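Local structure of variant surface glycoprotein MITAT 1.1 (Trypanosoma brucei brucei, 5LY9) at residues S25-N30 / A157-L162; L162-Y167 / A252-A257; G269-D272 / T276-A279. The protein forms, with many copies of itself, the dense coat on the trypanosome surface that is switched between antigenically distinct versions to evade the host immune response. All blocks are in the same frame, centred on the assembly; numbering follows the deposited sequence.

Contact 1: residues S25-N30 / A157-L162; sequences SGEMLN and ATRTEL
Glu-27 reaches Ala-157 and Arg-159 from the side of helix 24-55 because its CG stands anti to the backbone N (chi1 171°) and the chain beyond runs extended, which carries the carboxylate straight out to the loop between strands 143-144 and 173-174. The Arg-159 chain is bent at chi2 (-90°), which brings the guanidinium edge to Glu-27. The two carboxylate oxygens then divide the work. OE2 of Glu-27 takes the backbone N of Ala-157 at 2.8 Å, met nearly end-on to its C-O bond, while the Ala-157 CB rests 3.5 Å from the same oxygen. OE1 of Glu-27 forms a salt bridge with NH2 of Arg-159 at 2.8 Å; the oxygen lies at the edge of the guanidinium, in its plane, yet the nitrogen stands well above the carboxylate plane, the two groups being turned 43° apart. A water ties the pieces together: it donates to Glu-27 OE2 (2.6 Å) and to Ala-157 O (2.7 Å) and accepts from Arg-159 NE (2.9 Å). Glu-256 is a second acidic partner of Arg-159 NH2. One carboxylate thus holds this loop against helix 24-55 by a main-chain N-H, a guanidinium and a shared water. Glu-27 and Glu-256 probably offset the positive charge of Arg-159, Arg-253 and Lys-258, which would tend to keep both carboxylates ionised.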
loop_
_atom_site.group_PDB
_atom_site.type_symbol
_atom_site.label_atom_id
_atom_site.label_comp_id
_atom_site.label_asym_id
_atom_site.label_seq_id
_atom_site.Cartn_x
_atom_site.Cartn_y
_atom_site.Cartn_z
ATOM N N SER A 25 -8.968 -1.035 1.565
ATOM C CA SER A 25 -7.774 -1.509 0.842
ATOM C C SER A 25 -7.889 -1.237 -0.621
ATOM O O SER A 25 -6.960 -0.696 -1.278
ATOM C CB SER A 25 -7.464 -2.970 1.120
ATOM O OG SER A 25 -7.245 -3.072 2.531
ATOM N N GLY A 26 -9.043 -1.635 -1.168
ATOM C CA GLY A 26 -9.373 -1.373 -2.553
ATOM C C GLY A 26 -9.443 0.082 -2.953
ATOM O O GLY A 26 -9.031 0.468 -4.065
ATOM N N GLU A 27 -9.923 0.901 -2.039
ATOM C CA GLU A 27 -9.925 2.327 -2.302
ATOM C C GLU A 27 -8.516 2.856 -2.267
ATOM O O GLU A 27 -8.193 3.681 -3.121
ATOM C CB GLU A 27 -10.863 3.124 -1.371
ATOM C CG GLU A 27 -10.655 4.615 -1.540
ATOM C CD GLU A 27 -11.794 5.513 -1.084
ATOM O OE1 GLU A 27 -11.456 6.677 -0.683
ATOM O OE2 GLU A 27 -13.007 5.160 -1.296
ATOM N N MET A 28 -7.671 2.368 -1.359
ATOM C CA MET A 28 -6.296 2.717 -1.402
ATOM C C MET A 28 -5.584 2.275 -2.721
ATOM O O MET A 28 -4.719 3.018 -3.275
ATOM C CB MET A 28 -5.584 2.266 -0.134
ATOM C CG MET A 28 -6.029 3.004 1.107
ATOM S SD MET A 28 -5.677 4.782 0.987
ATOM C CE MET A 28 -7.135 5.509 0.242
ATOM N N LEU A 29 -5.910 1.118 -3.256
ATOM C CA LEU A 29 -5.378 0.764 -4.570
ATOM C C LEU A 29 -5.802 1.726 -5.637
ATOM O O LEU A 29 -4.942 2.242 -6.400
ATOM C CB LEU A 29 -5.814 -0.638 -4.995
ATOM C CG LEU A 29 -5.433 -1.114 -6.381
ATOM C CD1 LEU A 29 -3.945 -1.042 -6.598
ATOM C CD2 LEU A 29 -6.106 -2.510 -6.601
ATOM N N ASN A 30 -7.091 2.039 -5.655
ATOM C CA ASN A 30 -7.608 2.958 -6.628
ATOM C C ASN A 30 -6.886 4.319 -6.500
ATOM O O ASN A 30 -6.474 4.934 -7.507
ATOM C CB ASN A 30 -9.089 3.202 -6.455
ATOM C CG ASN A 30 -9.649 3.982 -7.652
ATOM O OD1 ASN A 30 -9.692 3.462 -8.764
ATOM N ND2 ASN A 30 -9.998 5.252 -7.428
ATOM N N ALA A 157 -15.075 3.266 -1.449
ATOM C CA ALA A 157 -15.643 2.926 -0.131
ATOM C C ALA A 157 -16.636 3.971 0.363
ATOM O O ALA A 157 -16.664 5.152 -0.069
ATOM C CB ALA A 157 -14.512 2.814 0.826
ATOM N N THR A 158 -17.520 3.550 1.260
ATOM C CA THR A 158 -18.416 4.490 1.884
ATOM C C THR A 158 -17.672 5.291 2.944
ATOM O O THR A 158 -16.621 4.902 3.377
ATOM C CB THR A 158 -19.638 3.817 2.444
ATOM O OG1 THR A 158 -19.283 2.830 3.435
ATOM C CG2 THR A 158 -20.441 3.173 1.334
ATOM N N ARG A 159 -18.258 6.417 3.345
ATOM C CA ARG A 159 -17.651 7.334 4.263
ATOM C C ARG A 159 -18.593 7.757 5.349
ATOM O O ARG A 159 -18.421 8.831 5.964
ATOM C CB ARG A 159 -17.244 8.576 3.432
ATOM C CG ARG A 159 -16.118 8.230 2.478
ATOM C CD ARG A 159 -14.792 8.468 3.136
ATOM N NE ARG A 159 -13.654 8.126 2.278
ATOM C CZ ARG A 159 -12.387 8.330 2.631
ATOM N NH1 ARG A 159 -12.052 8.864 3.795
ATOM N NH2 ARG A 159 -11.445 7.974 1.789
ATOM N N THR A 160 -19.539 6.867 5.693
ATOM C CA THR A 160 -20.483 7.191 6.733
ATOM C C THR A 160 -20.152 6.614 8.051
ATOM O O THR A 160 -20.643 7.129 9.098
ATOM C CB THR A 160 -21.912 6.689 6.322
ATOM O OG1 THR A 160 -21.861 5.401 5.706
ATOM C CG2 THR A 160 -22.489 7.703 5.305
ATOM N N GLU A 161 -19.393 5.496 8.058
ATOM C CA GLU A 161 -19.182 4.802 9.318
ATOM C C GLU A 161 -17.905 5.262 10.031
ATOM O O GLU A 161 -17.835 5.217 11.277
ATOM C CB GLU A 161 -19.205 3.294 9.168
ATOM C CG GLU A 161 -20.389 2.777 8.334
ATOM C CD GLU A 161 -21.726 3.330 8.826
ATOM O OE1 GLU A 161 -21.978 3.376 10.055
ATOM O OE2 GLU A 161 -22.495 3.795 7.930
ATOM N N LEU A 162 -16.936 5.746 9.257
ATOM C CA LEU A 162 -15.684 6.258 9.824
ATOM C C LEU A 162 -15.404 7.547 9.102
ATOM O O LEU A 162 -15.039 7.545 7.917
ATOM C CB LEU A 162 -14.539 5.245 9.636
ATOM C CG LEU A 162 -13.132 5.764 9.993
ATOM C CD1 LEU A 162 -13.189 6.441 11.368
ATOM C CD2 LEU A 162 -12.054 4.662 9.913
HETATM O O HOH W 1 -14.575 6.871 -0.151
#

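Contact 2: residues L162-Y167 / A252-A257; sequences LTQTGY and ARNREA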
loop_
_atom_site.group_PDB
_atom_site.type_symbol
_atom_site.label_atom_id
_atom_site.label_comp_id
_atom_site.label_asym_id
_atom_site.label_seq_id
_atom_site.Cartn_x
_atom_site.Cartn_y
_atom_site.Cartn_z
ATOM N N LEU A 162 -16.936 5.746 9.257
ATOM C CA LEU A 162 -15.684 6.258 9.824
ATOM C C LEU A 162 -15.404 7.547 9.102
ATOM O O LEU A 162 -15.039 7.545 7.917
ATOM C CB LEU A 162 -14.539 5.245 9.636
ATOM C CG LEU A 162 -13.132 5.764 9.993
ATOM C CD1 LEU A 162 -13.189 6.441 11.368
ATOM C CD2 LEU A 162 -12.054 4.662 9.913
ATOM N N THR A 163 -15.726 8.631 9.782
ATOM C CA THR A 163 -15.713 9.964 9.160
ATOM C C THR A 163 -14.513 10.725 9.651
ATOM O O THR A 163 -13.723 10.189 10.426
ATOM C CB THR A 163 -16.961 10.743 9.541
ATOM O OG1 THR A 163 -16.875 11.028 10.929
ATOM C CG2 THR A 163 -18.244 9.929 9.305
ATOM N N GLN A 164 -14.363 11.983 9.220
ATOM C CA GLN A 164 -13.319 12.849 9.752
ATOM C C GLN A 164 -13.368 12.990 11.256
ATOM O O GLN A 164 -12.340 13.104 11.873
ATOM C CB GLN A 164 -13.344 14.254 9.149
ATOM C CG GLN A 164 -12.884 14.201 7.699
ATOM C CD GLN A 164 -12.579 15.617 7.119
ATOM O OE1 GLN A 164 -12.362 16.588 7.860
ATOM N NE2 GLN A 164 -12.574 15.712 5.812
ATOM N N THR A 165 -14.577 12.946 11.820
ATOM C CA THR A 165 -14.780 13.181 13.213
ATOM C C THR A 165 -14.560 11.951 14.061
ATOM O O THR A 165 -14.022 12.025 15.164
ATOM C CB THR A 165 -16.204 13.768 13.408
ATOM O OG1 THR A 165 -16.242 15.031 12.680
ATOM C CG2 THR A 165 -16.443 14.030 14.882
ATOM N N GLY A 166 -15.015 10.813 13.548
ATOM C CA GLY A 166 -14.921 9.590 14.307
ATOM C C GLY A 166 -15.828 8.500 13.767
ATOM O O GLY A 166 -15.976 8.372 12.597
ATOM N N TYR A 167 -16.388 7.730 14.654
ATOM C CA TYR A 167 -17.282 6.623 14.328
ATOM C C TYR A 167 -18.686 6.960 14.817
ATOM O O TYR A 167 -19.100 6.597 15.942
ATOM C CB TYR A 167 -16.797 5.332 15.003
ATOM C CG TYR A 167 -15.369 4.958 14.668
ATOM C CD1 TYR A 167 -14.283 5.536 15.364
ATOM C CD2 TYR A 167 -15.099 4.016 13.685
ATOM C CE1 TYR A 167 -12.959 5.091 15.054
ATOM C CE2 TYR A 167 -13.851 3.572 13.418
ATOM C CZ TYR A 167 -12.790 4.127 14.078
ATOM O OH TYR A 167 -11.538 3.669 13.723
ATOM N N ALA A 252 -5.338 7.332 10.234
ATOM C CA ALA A 252 -4.781 6.958 8.954
ATOM C C ALA A 252 -5.762 7.294 7.836
ATOM O O ALA A 252 -5.366 7.711 6.755
ATOM C CB ALA A 252 -4.466 5.482 8.933
ATOM N N ARG A 253 -7.052 7.082 8.079
ATOM C CA ARG A 253 -7.985 7.430 7.037
ATOM C C ARG A 253 -7.944 8.921 6.728
ATOM O O ARG A 253 -7.945 9.344 5.557
ATOM C CB ARG A 253 -9.408 6.944 7.391
ATOM C CG ARG A 253 -10.221 6.727 6.111
ATOM C CD ARG A 253 -11.612 6.296 6.335
ATOM N NE ARG A 253 -12.161 5.715 5.110
ATOM C CZ ARG A 253 -13.431 5.367 4.970
ATOM N NH1 ARG A 253 -14.338 5.570 5.982
ATOM N NH2 ARG A 253 -13.798 4.741 3.823
ATOM N N ASN A 254 -7.899 9.726 7.782
ATOM C CA ASN A 254 -7.863 11.171 7.566
ATOM C C ASN A 254 -6.606 11.594 6.857
ATOM O O ASN A 254 -6.652 12.632 6.126
ATOM C CB ASN A 254 -7.936 11.884 8.893
ATOM C CG ASN A 254 -9.315 11.979 9.401
ATOM O OD1 ASN A 254 -10.274 11.914 8.615
ATOM N ND2 ASN A 254 -9.453 12.130 10.730
ATOM N N ARG A 255 -5.507 10.881 7.045
ATOM C CA ARG A 255 -4.202 11.267 6.433
ATOM C C ARG A 255 -3.854 10.657 5.089
ATOM O O ARG A 255 -2.729 10.887 4.583
ATOM C CB ARG A 255 -3.050 11.069 7.449
ATOM C CG ARG A 255 -3.350 12.048 8.557
ATOM C CD ARG A 255 -2.442 12.049 9.724
ATOM N NE ARG A 255 -2.943 13.043 10.698
ATOM C CZ ARG A 255 -2.259 13.423 11.769
ATOM N NH1 ARG A 255 -1.029 12.960 11.990
ATOM N NH2 ARG A 255 -2.797 14.285 12.600
ATOM N N GLU A 256 -4.834 10.039 4.431
ATOM C CA GLU A 256 -4.589 9.394 3.146
ATOM C C GLU A 256 -4.163 10.445 2.131
ATOM O O GLU A 256 -4.834 11.502 1.940
ATOM C CB GLU A 256 -5.850 8.756 2.614
ATOM C CG GLU A 256 -6.272 7.564 3.425
ATOM C CD GLU A 256 -7.687 7.062 3.149
ATOM O OE1 GLU A 256 -8.448 7.795 2.558
ATOM O OE2 GLU A 256 -8.020 5.911 3.583
ATOM N N ALA A 257 -3.091 10.121 1.382
ATOM C CA ALA A 257 -2.725 10.907 0.165
ATOM C C ALA A 257 -3.786 10.672 -0.914
ATOM O O ALA A 257 -4.223 9.549 -1.110
ATOM C CB ALA A 257 -1.364 10.468 -0.373
#
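The C-terminal end of helix 244-254 meets an ST motif in the loop between strands 143-144 and 173-174, with Leu-162 and Gln-164 touching Arg-253 and Asn-254. Within the motif, Thr-163 OG1 accepts from the backbone N of Thr-165 (3.1 Å), which makes the ST turn, and from that of Gly-166 (3.2 Å), and the loop folds back on itself. Asn-254 reaches this turn with its amide: ND2 gives a fairly straight hydrogen bond to Gln-164 O at 3.3 Å (N-H...O 160°), the donor tilted 18° from the carbonyl plane. On the other branch, Asn-254 OD1 lies against Gln-164 CA (3.4 Å) and CG, and the two side-chain amides are turned nearly perpendicular to each other. One residue back, Arg-253 is stretched out from CG to NE, its CG anti to the backbone N (chi1 -154°), and runs alongside Leu-162 in the opposite sense; its CD lies 4.0 Å from Leu-162 CD2. Arg-253 NH1 makes a weak, bent hydrogen bond to Leu-162 O (2.9 Å); the same nitrogen is also salt-bridged to Glu-20, and NH2 is bound to Thr-158 O. Trp-250 NE1 adds a second donor to Gln-164 O. Two loop carbonyls are therefore met by helix side chains, and the Arg-253 charge is probably balanced chiefly by Glu-20.

Contact 3: residues G269-D272 / T276-A279; sequences GNLD and TLKA
Asp-272 O is reached by a water that donates to it at 2.7 Å and accepts from Lys-278 NZ at 2.9 Å, so that a single solvent molecule links the end of the lysine to the backbone of the short 3-10 segment. The same carbonyl oxygen lies against the lysine chain, closest to Lys-278 CD at 3.4 Å, with CB, CG and CE also near. This follows from the shape of Lys-278: CG is anti to the backbone N (chi1 -178°) and every later torsion is extended, so the methylenes pass alongside the oxygen before the ammonium reaches the water. The Asp-272 carboxylate takes a different course. Its CB points away from the helix, and OD2 of Asp-272 stays 6.3 Å from Lys-278 NZ, a separation at which the opposite charges may still attract one another weakly without direct contact. The apolar half of the contact is made by two leucines that meet at an angle, Leu-271 CD2 touching Leu-277 CD2 at 3.9 Å. That Leu-277 methyl also lies 3.8 Å from Leu-271 O, so it meets both the side chain and the carbonyl of Leu-271. Because three residues separate 269-272 from 276-279, the contact closes the lead-in to helix 275-285 back onto that helix's first turn. Beyond it, Leu-271 packs on Leu-300 and Phe-304 of helix 295-304, and Leu-277 on Leu-67 of the long helix 62-114, so the two leucines lie where helices 275-285, 295-304 and 62-114 come together.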
loop_
_atom_site.group_PDB
_atom_site.type_symbol
_atom_site.label_atom_id
_atom_site.label_comp_id
_atom_site.label_asym_id
_atom_site.label_seq_id
_atom_site.Cartn_x
_atom_site.Cartn_y
_atom_site.Cartn_z
ATOM N N GLY A 269 -3.839 29.059 -10.361
ATOM C CA GLY A 269 -3.809 30.460 -10.096
ATOM C C GLY A 269 -2.946 31.217 -11.116
ATOM O O GLY A 269 -2.419 30.676 -12.089
ATOM N N ASN A 270 -2.775 32.480 -10.838
ATOM C CA ASN A 270 -1.979 33.305 -11.733
ATOM C C ASN A 270 -0.566 32.750 -11.811
ATOM O O ASN A 270 -0.034 32.121 -10.881
ATOM C CB ASN A 270 -1.954 34.716 -11.207
ATOM C CG ASN A 270 -3.227 35.476 -11.438
ATOM O OD1 ASN A 270 -4.198 34.987 -11.963
ATOM N ND2 ASN A 270 -3.155 36.764 -11.135
ATOM N N LEU A 271 0.064 33.009 -12.946
ATOM C CA LEU A 271 1.322 32.335 -13.327
ATOM C C LEU A 271 2.434 32.575 -12.316
ATOM O O LEU A 271 3.202 31.626 -12.005
ATOM C CB LEU A 271 1.768 32.775 -14.702
ATOM C CG LEU A 271 0.764 32.401 -15.842
ATOM C CD1 LEU A 271 1.382 32.744 -17.197
ATOM C CD2 LEU A 271 0.455 30.935 -15.849
ATOM N N ASP A 272 2.450 33.775 -11.741
ATOM C CA ASP A 272 3.525 34.121 -10.828
ATOM C C ASP A 272 3.262 33.565 -9.403
ATOM O O ASP A 272 4.115 33.724 -8.563
ATOM C CB ASP A 272 3.773 35.621 -10.745
ATOM C CG ASP A 272 2.585 36.383 -10.270
ATOM O OD1 ASP A 272 1.450 36.024 -10.603
ATOM O OD2 ASP A 272 2.783 37.418 -9.607
ATOM N N THR A 276 6.349 26.427 -8.837
ATOM C CA THR A 276 7.317 25.669 -9.630
ATOM C C THR A 276 7.571 26.489 -10.892
ATOM O O THR A 276 8.693 26.623 -11.340
ATOM C CB THR A 276 6.778 24.289 -9.982
ATOM O OG1 THR A 276 6.514 23.591 -8.756
ATOM C CG2 THR A 276 7.742 23.528 -10.862
ATOM N N LEU A 277 6.493 27.011 -11.478
ATOM C CA LEU A 277 6.643 27.860 -12.675
ATOM C C LEU A 277 7.532 29.056 -12.384
ATOM O O LEU A 277 8.459 29.369 -13.127
ATOM C CB LEU A 277 5.254 28.290 -13.231
ATOM C CG LEU A 277 5.253 28.781 -14.673
ATOM C CD1 LEU A 277 5.631 27.660 -15.607
ATOM C CD2 LEU A 277 3.898 29.401 -15.002
ATOM N N LYS A 278 7.225 29.765 -11.326
ATOM C CA LYS A 278 7.924 30.987 -11.013
ATOM C C LYS A 278 9.400 30.686 -10.772
ATOM O O LYS A 278 10.280 31.436 -11.238
ATOM C CB LYS A 278 7.278 31.627 -9.738
ATOM C CG LYS A 278 7.908 32.938 -9.346
ATOM C CD LYS A 278 7.452 33.355 -7.966
ATOM C CE LYS A 278 7.809 34.807 -7.809
ATOM N NZ LYS A 278 7.638 35.183 -6.363
ATOM N N ALA A 279 9.667 29.593 -10.028
ATOM C CA ALA A 279 11.097 29.231 -9.699
ATOM C C ALA A 279 11.864 28.900 -10.949
ATOM O O ALA A 279 13.054 29.255 -11.083
ATOM C CB ALA A 279 11.159 28.083 -8.750
HETATM O O HOH W 2 4.757 35.154 -6.383
#

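Overall arrangement
The contacts follow one another along the chain, and all lie in the N-terminal domain of this A-type variant surface glycoprotein, an elongated, helix-rich fold. Contacts 1 and 2 are neighbours, their centres 10 Å apart; they share Leu-162 and touch through a salt bridge between Arg-159 and Glu-256 and a probable hydrogen bond from Arg-253 to Thr-158, so one loop, 157-167, is held between helix 24-55 and the end of helix 244-254. Contact 3 lies farther along the molecule, its centre 34 Å from that of contact 1 and 32 Å from that of contact 2, on helix 275-285, the next helix after 244-254. Contacts 1 and 2 tie a sequence-distant loop to two helices at one level, whereas contact 3 is a local turn at another.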